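Local coordinates for protein VAL-1 (Chlorella virus, PDB 3GNE) that probably depolymerises alginate by beta-elimination, as an alginate lyase of polysaccharide lyase family 14, at residues F75-F80 against N166-G171; V125-Y130 against S188-N193. All blocks are in the same frame, centred on the assembly; numbering follows the deposited sequence.

In the fold
Both interactions lie in the buried middle of a two-sheet, concanavalin-like beta sandwich, but they hold it together in different directions. Interaction 1 (75-80 with 166-171) joins two neighbouring strands within one sheet, through main-chain hydrogen bonds with Trp-77 laid across the isoleucines. Interaction 2 (125-130 with 188-193) spans the gap between the sheets and depends on side chains alone: three valines and one buried Ser-188 to Asp-127 bond. They share a sheet, because strand 166-173 also pairs with strand 186-192, where Gly-171 N lies 2.8 Å from Tyr-189 O. Interaction 1 also has a more polar face, bearing Glu-78, Arg-167 and Glu-169, whereas every touching residue of interaction 2 is buried.

Interaction 1: F75-F80 against N166-G171; sequences FAWEVF and NRIEIG
With chi1 at 53°, CG of Trp-77 sits between its backbone N and carbonyl carbon, which lays the indole across Ile-168. Ile-168 CB rests over the face of the five-membered ring, 4.0 Å from the centroid, as a CH-pi contact. Chi1 of -50° puts CG2 of this isoleucine opposite its backbone N, 3.7 Å from Trp-77 CZ2, and Ile-170 CG2 approaches Trp-77 CH2 obliquely. His-93, Ile-117 and Trp-217 also meet the indole.

Main-chain bonds join Phe-75 to Ile-170, Trp-77 to Ile-168 and Val-79 to Asn-166, each in both directions. Val-79 O is gripped twice, by Asn-166 N at 2.9 Å and additionally by Asn-166 ND2 at 3.2 Å, from opposite faces of its carbonyl plane. Asn-166 OD1 accepts a hydrogen bond from Asn-193 ND2.

On the reverse face, Glu-78 and Arg-167 run side by side, Arg-167 CG against CG and CD of Glu-78, their charged ends apart, and Ala-76 CB packs on Glu-169 CG. Glu-78 OE2 is hydrogen-bonded to Asn-237, and Glu-169 forms a salt bridge with Lys-241. This is a regular antiparallel strand pair of a concanavalin-like beta sandwich, the face bearing Trp-77, Ile-168 and Ile-170 turned to strand 112-119 of the facing sheet.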
# COMPACT_ATOMS: atom_id res chain seq x y z
N PHE A 75 -5.43 -5.58 -3.80
CA PHE A 75 -4.32 -5.35 -4.71
C PHE A 75 -3.15 -6.22 -4.25
O PHE A 75 -2.99 -6.51 -3.04
CB PHE A 75 -3.91 -3.86 -4.71
CG PHE A 75 -4.93 -3.06 -5.56
CD1 PHE A 75 -4.77 -3.01 -6.93
CD2 PHE A 75 -6.00 -2.43 -4.95
CE1 PHE A 75 -5.71 -2.35 -7.74
CE2 PHE A 75 -6.93 -1.73 -5.71
CZ PHE A 75 -6.72 -1.67 -7.07
N ALA A 76 -2.37 -6.64 -5.23
CA ALA A 76 -1.29 -7.59 -4.94
C ALA A 76 -0.09 -7.26 -5.82
O ALA A 76 -0.24 -6.66 -6.89
CB ALA A 76 -1.77 -9.00 -5.21
N TRP A 77 1.09 -7.62 -5.36
CA TRP A 77 2.32 -7.38 -6.12
C TRP A 77 3.38 -8.31 -5.55
O TRP A 77 3.15 -8.93 -4.48
CB TRP A 77 2.83 -5.92 -6.05
CG TRP A 77 2.95 -5.42 -4.64
CD1 TRP A 77 4.07 -5.49 -3.84
CD2 TRP A 77 1.95 -4.80 -3.84
NE1 TRP A 77 3.81 -4.94 -2.59
CE2 TRP A 77 2.50 -4.50 -2.57
CE3 TRP A 77 0.59 -4.44 -4.09
CZ2 TRP A 77 1.79 -3.87 -1.54
CZ3 TRP A 77 -0.11 -3.81 -3.06
CH2 TRP A 77 0.47 -3.54 -1.82
N GLU A 78 4.48 -8.41 -6.25
CA GLU A 78 5.61 -9.21 -5.75
C GLU A 78 6.83 -8.34 -5.64
O GLU A 78 7.01 -7.43 -6.45
CB GLU A 78 5.91 -10.39 -6.71
CG GLU A 78 4.63 -11.28 -6.79
CD GLU A 78 4.82 -12.37 -7.81
OE1 GLU A 78 5.96 -12.73 -8.12
OE2 GLU A 78 3.84 -12.96 -8.30
N VAL A 79 7.67 -8.60 -4.64
CA VAL A 79 8.90 -7.79 -4.48
C VAL A 79 10.10 -8.66 -4.16
O VAL A 79 10.04 -9.60 -3.40
CB VAL A 79 8.66 -6.75 -3.38
CG1 VAL A 79 8.36 -7.46 -2.05
CG2 VAL A 79 9.86 -5.81 -3.27
N PHE A 80 11.20 -8.34 -4.82
CA PHE A 80 12.48 -9.02 -4.68
C PHE A 80 13.49 -8.04 -4.05
O PHE A 80 13.75 -6.98 -4.63
CB PHE A 80 12.93 -9.45 -6.06
CG PHE A 80 14.15 -10.36 -6.13
CD1 PHE A 80 13.97 -11.71 -6.47
CD2 PHE A 80 15.45 -9.95 -5.90
CE1 PHE A 80 15.06 -12.54 -6.60
CE2 PHE A 80 16.55 -10.77 -6.02
CZ PHE A 80 16.37 -12.09 -6.38
N ASN A 166 8.80 -12.19 -3.12
CA ASN A 166 7.82 -12.23 -2.02
C ASN A 166 6.46 -11.81 -2.58
O ASN A 166 6.44 -10.78 -3.29
CB ASN A 166 8.20 -11.25 -0.92
CG ASN A 166 9.52 -11.64 -0.24
OD1 ASN A 166 9.51 -12.54 0.60
ND2 ASN A 166 10.60 -10.94 -0.54
N ARG A 167 5.42 -12.51 -2.26
CA ARG A 167 4.08 -12.21 -2.72
C ARG A 167 3.30 -11.47 -1.64
O ARG A 167 3.14 -11.99 -0.54
CB ARG A 167 3.35 -13.52 -3.10
CG ARG A 167 4.11 -14.27 -4.18
CD ARG A 167 3.40 -15.57 -4.53
NE ARG A 167 3.10 -16.42 -3.40
CZ ARG A 167 3.76 -17.16 -2.54
NH1 ARG A 167 3.09 -17.82 -1.60
NH2 ARG A 167 5.10 -17.24 -2.59
N ILE A 168 2.83 -10.27 -2.00
CA ILE A 168 2.12 -9.43 -1.06
C ILE A 168 0.70 -9.19 -1.55
O ILE A 168 0.50 -8.93 -2.73
CB ILE A 168 2.84 -8.05 -0.97
CG1 ILE A 168 4.35 -8.21 -0.74
CG2 ILE A 168 2.16 -7.19 0.10
CD1 ILE A 168 4.72 -8.85 0.56
N GLU A 169 -0.29 -9.16 -0.65
CA GLU A 169 -1.62 -8.72 -1.06
C GLU A 169 -2.17 -7.84 0.06
O GLU A 169 -1.86 -8.08 1.25
CB GLU A 169 -2.62 -9.90 -1.28
CG GLU A 169 -2.04 -11.01 -2.18
CD GLU A 169 -3.16 -11.95 -2.63
OE1 GLU A 169 -4.35 -11.58 -2.64
OE2 GLU A 169 -2.78 -13.04 -3.05
N ILE A 170 -3.03 -6.92 -0.32
CA ILE A 170 -3.72 -6.15 0.69
C ILE A 170 -5.19 -6.03 0.26
O ILE A 170 -5.46 -5.51 -0.84
CB ILE A 170 -3.11 -4.75 0.97
CG1 ILE A 170 -3.83 -4.02 2.10
CG2 ILE A 170 -2.96 -3.88 -0.27
CD1 ILE A 170 -3.02 -2.90 2.74
N GLY A 171 -6.08 -6.48 1.14
CA GLY A 171 -7.51 -6.42 0.89
C GLY A 171 -8.16 -5.33 1.73
O GLY A 171 -7.76 -5.06 2.86

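Interaction 2: V125-Y130 against S188-N193; sequences VIDYIY and SYVIVN
Face-to-face packing of two sheets in a beta sandwich brings strand 125-130 over strand 186-192. The segment axes approach to 7.7 Å and run roughly antiparallel, at 155°, with no backbone hydrogen bond between them, so side chains alone bridge the gap. Val-125 and Val-192 reach toward each other tip to tip, CG1 of the former lying 3.7 Å from CG2 of the latter. The same CG1 also meets Val-190 CG1, at 4.1 Å, and thus sits against both valines of the facing strand. Val-190 then turns its other methyl to the aspartate: CG2 is 3.7 Å from Asp-127 CB, where the two side chains cross.

The polar link lies at the end of this apolar row. The side chains of Asp-127 and Ser-188 both leave their strands toward the facing sheet, and torsions anti to the backbone nitrogens complete the reach that brings OG to OD2. Ser-188 OG donates to Asp-127 OD2 over 2.7 Å, arriving from above the carboxylate plane, 38° out of it. Asn-115 ND2 also bonds to Ser-188 OG, and Gly-171 O is a weak further partner of this buried hydroxyl. Such a hydrogen bond from Ser-188 would be expected to stabilise negative charge on the carboxylate.

Around the contact, Leu-160 from a loop touches Val-125, while Ile-168 and Ile-170 of strand 166-173 pack on Val-192 and Asp-127. Strand 125-130 lies between strands 112-119 and 149-151 in its own sheet; strand 186-192 lies between strands 166-173 and 195-202 in the other.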
# COMPACT_ATOMS: atom_id res chain seq x y z
N VAL A 125 6.39 -7.01 8.01
CA VAL A 125 5.32 -6.37 7.29
C VAL A 125 4.26 -5.97 8.28
O VAL A 125 4.02 -6.70 9.25
CB VAL A 125 4.74 -7.30 6.19
CG1 VAL A 125 3.53 -6.69 5.46
CG2 VAL A 125 5.84 -7.63 5.18
N ILE A 126 3.61 -4.84 8.01
CA ILE A 126 2.38 -4.48 8.73
C ILE A 126 1.37 -3.93 7.74
O ILE A 126 1.67 -3.47 6.65
CB ILE A 126 2.60 -3.39 9.81
CG1 ILE A 126 3.28 -2.15 9.23
CG2 ILE A 126 3.41 -3.95 10.98
CD1 ILE A 126 3.20 -0.93 10.14
N ASP A 127 0.08 -4.01 8.17
CA ASP A 127 -0.98 -3.19 7.64
C ASP A 127 -0.85 -1.80 8.26
O ASP A 127 -0.55 -1.70 9.44
CB ASP A 127 -2.32 -3.83 8.04
CG ASP A 127 -3.50 -3.30 7.30
OD1 ASP A 127 -3.30 -2.52 6.31
OD2 ASP A 127 -4.62 -3.57 7.71
N TYR A 128 -1.06 -0.75 7.49
CA TYR A 128 -0.82 0.61 7.98
C TYR A 128 -2.00 1.51 7.55
O TYR A 128 -2.18 1.76 6.35
CB TYR A 128 0.49 1.09 7.41
CG TYR A 128 0.97 2.42 7.97
CD1 TYR A 128 1.26 2.54 9.34
CD2 TYR A 128 1.12 3.52 7.12
CE1 TYR A 128 1.69 3.75 9.89
CE2 TYR A 128 1.59 4.72 7.66
CZ TYR A 128 1.87 4.85 9.02
OH TYR A 128 2.33 6.01 9.58
N ILE A 129 -2.78 1.92 8.50
CA ILE A 129 -4.08 2.55 8.24
C ILE A 129 -4.10 3.98 8.71
O ILE A 129 -3.77 4.26 9.86
CB ILE A 129 -5.20 1.74 8.95
CG1 ILE A 129 -5.22 0.31 8.41
CG2 ILE A 129 -6.56 2.46 8.78
CD1 ILE A 129 -6.30 -0.58 9.04
N TYR A 130 -4.59 4.89 7.87
CA TYR A 130 -4.99 6.24 8.29
C TYR A 130 -6.52 6.23 8.27
O TYR A 130 -7.09 6.18 7.15
CB TYR A 130 -4.49 7.31 7.34
CG TYR A 130 -3.14 7.93 7.66
CD1 TYR A 130 -1.95 7.19 7.59
CD2 TYR A 130 -3.04 9.29 7.95
CE1 TYR A 130 -0.71 7.80 7.86
CE2 TYR A 130 -1.82 9.87 8.23
CZ TYR A 130 -0.66 9.13 8.18
OH TYR A 130 0.53 9.78 8.45
N SER A 188 -9.94 -5.37 6.73
CA SER A 188 -8.68 -5.29 6.00
C SER A 188 -8.00 -6.64 6.08
O SER A 188 -8.17 -7.35 7.04
CB SER A 188 -7.78 -4.25 6.68
OG SER A 188 -6.54 -4.20 5.95
N TYR A 189 -7.22 -7.00 5.07
CA TYR A 189 -6.38 -8.20 5.28
C TYR A 189 -5.06 -7.97 4.57
O TYR A 189 -4.95 -7.19 3.60
CB TYR A 189 -7.10 -9.45 4.81
CG TYR A 189 -7.34 -9.75 3.35
CD1 TYR A 189 -6.36 -10.03 2.37
CD2 TYR A 189 -8.67 -9.85 2.90
CE1 TYR A 189 -6.64 -10.32 1.07
CE2 TYR A 189 -8.97 -10.17 1.58
CZ TYR A 189 -7.95 -10.41 0.66
OH TYR A 189 -8.29 -10.73 -0.63
N VAL A 190 -4.04 -8.67 5.03
CA VAL A 190 -2.71 -8.66 4.46
C VAL A 190 -2.32 -10.11 4.27
O VAL A 190 -2.56 -10.94 5.15
CB VAL A 190 -1.69 -7.96 5.38
CG1 VAL A 190 -0.27 -8.17 4.87
CG2 VAL A 190 -2.06 -6.47 5.46
N ILE A 191 -1.74 -10.36 3.10
CA ILE A 191 -1.15 -11.66 2.83
C ILE A 191 0.31 -11.46 2.47
O ILE A 191 0.61 -10.62 1.64
CB ILE A 191 -1.87 -12.43 1.68
CG1 ILE A 191 -3.37 -12.54 1.87
CG2 ILE A 191 -1.27 -13.82 1.60
CD1 ILE A 191 -4.09 -13.16 0.69
N VAL A 192 1.19 -12.25 3.11
CA VAL A 192 2.59 -12.24 2.74
C VAL A 192 3.00 -13.70 2.55
O VAL A 192 2.91 -14.50 3.50
CB VAL A 192 3.54 -11.58 3.75
CG1 VAL A 192 4.92 -11.54 3.16
CG2 VAL A 192 3.05 -10.14 4.09
N ASN A 193 3.41 -14.07 1.34
CA ASN A 193 3.86 -15.42 1.01
C ASN A 193 2.90 -16.44 1.52
O ASN A 193 3.24 -17.46 2.10
CB ASN A 193 5.28 -15.66 1.54
CG ASN A 193 6.28 -14.73 0.83
OD1 ASN A 193 6.14 -14.51 -0.39
ND2 ASN A 193 7.25 -14.28 1.56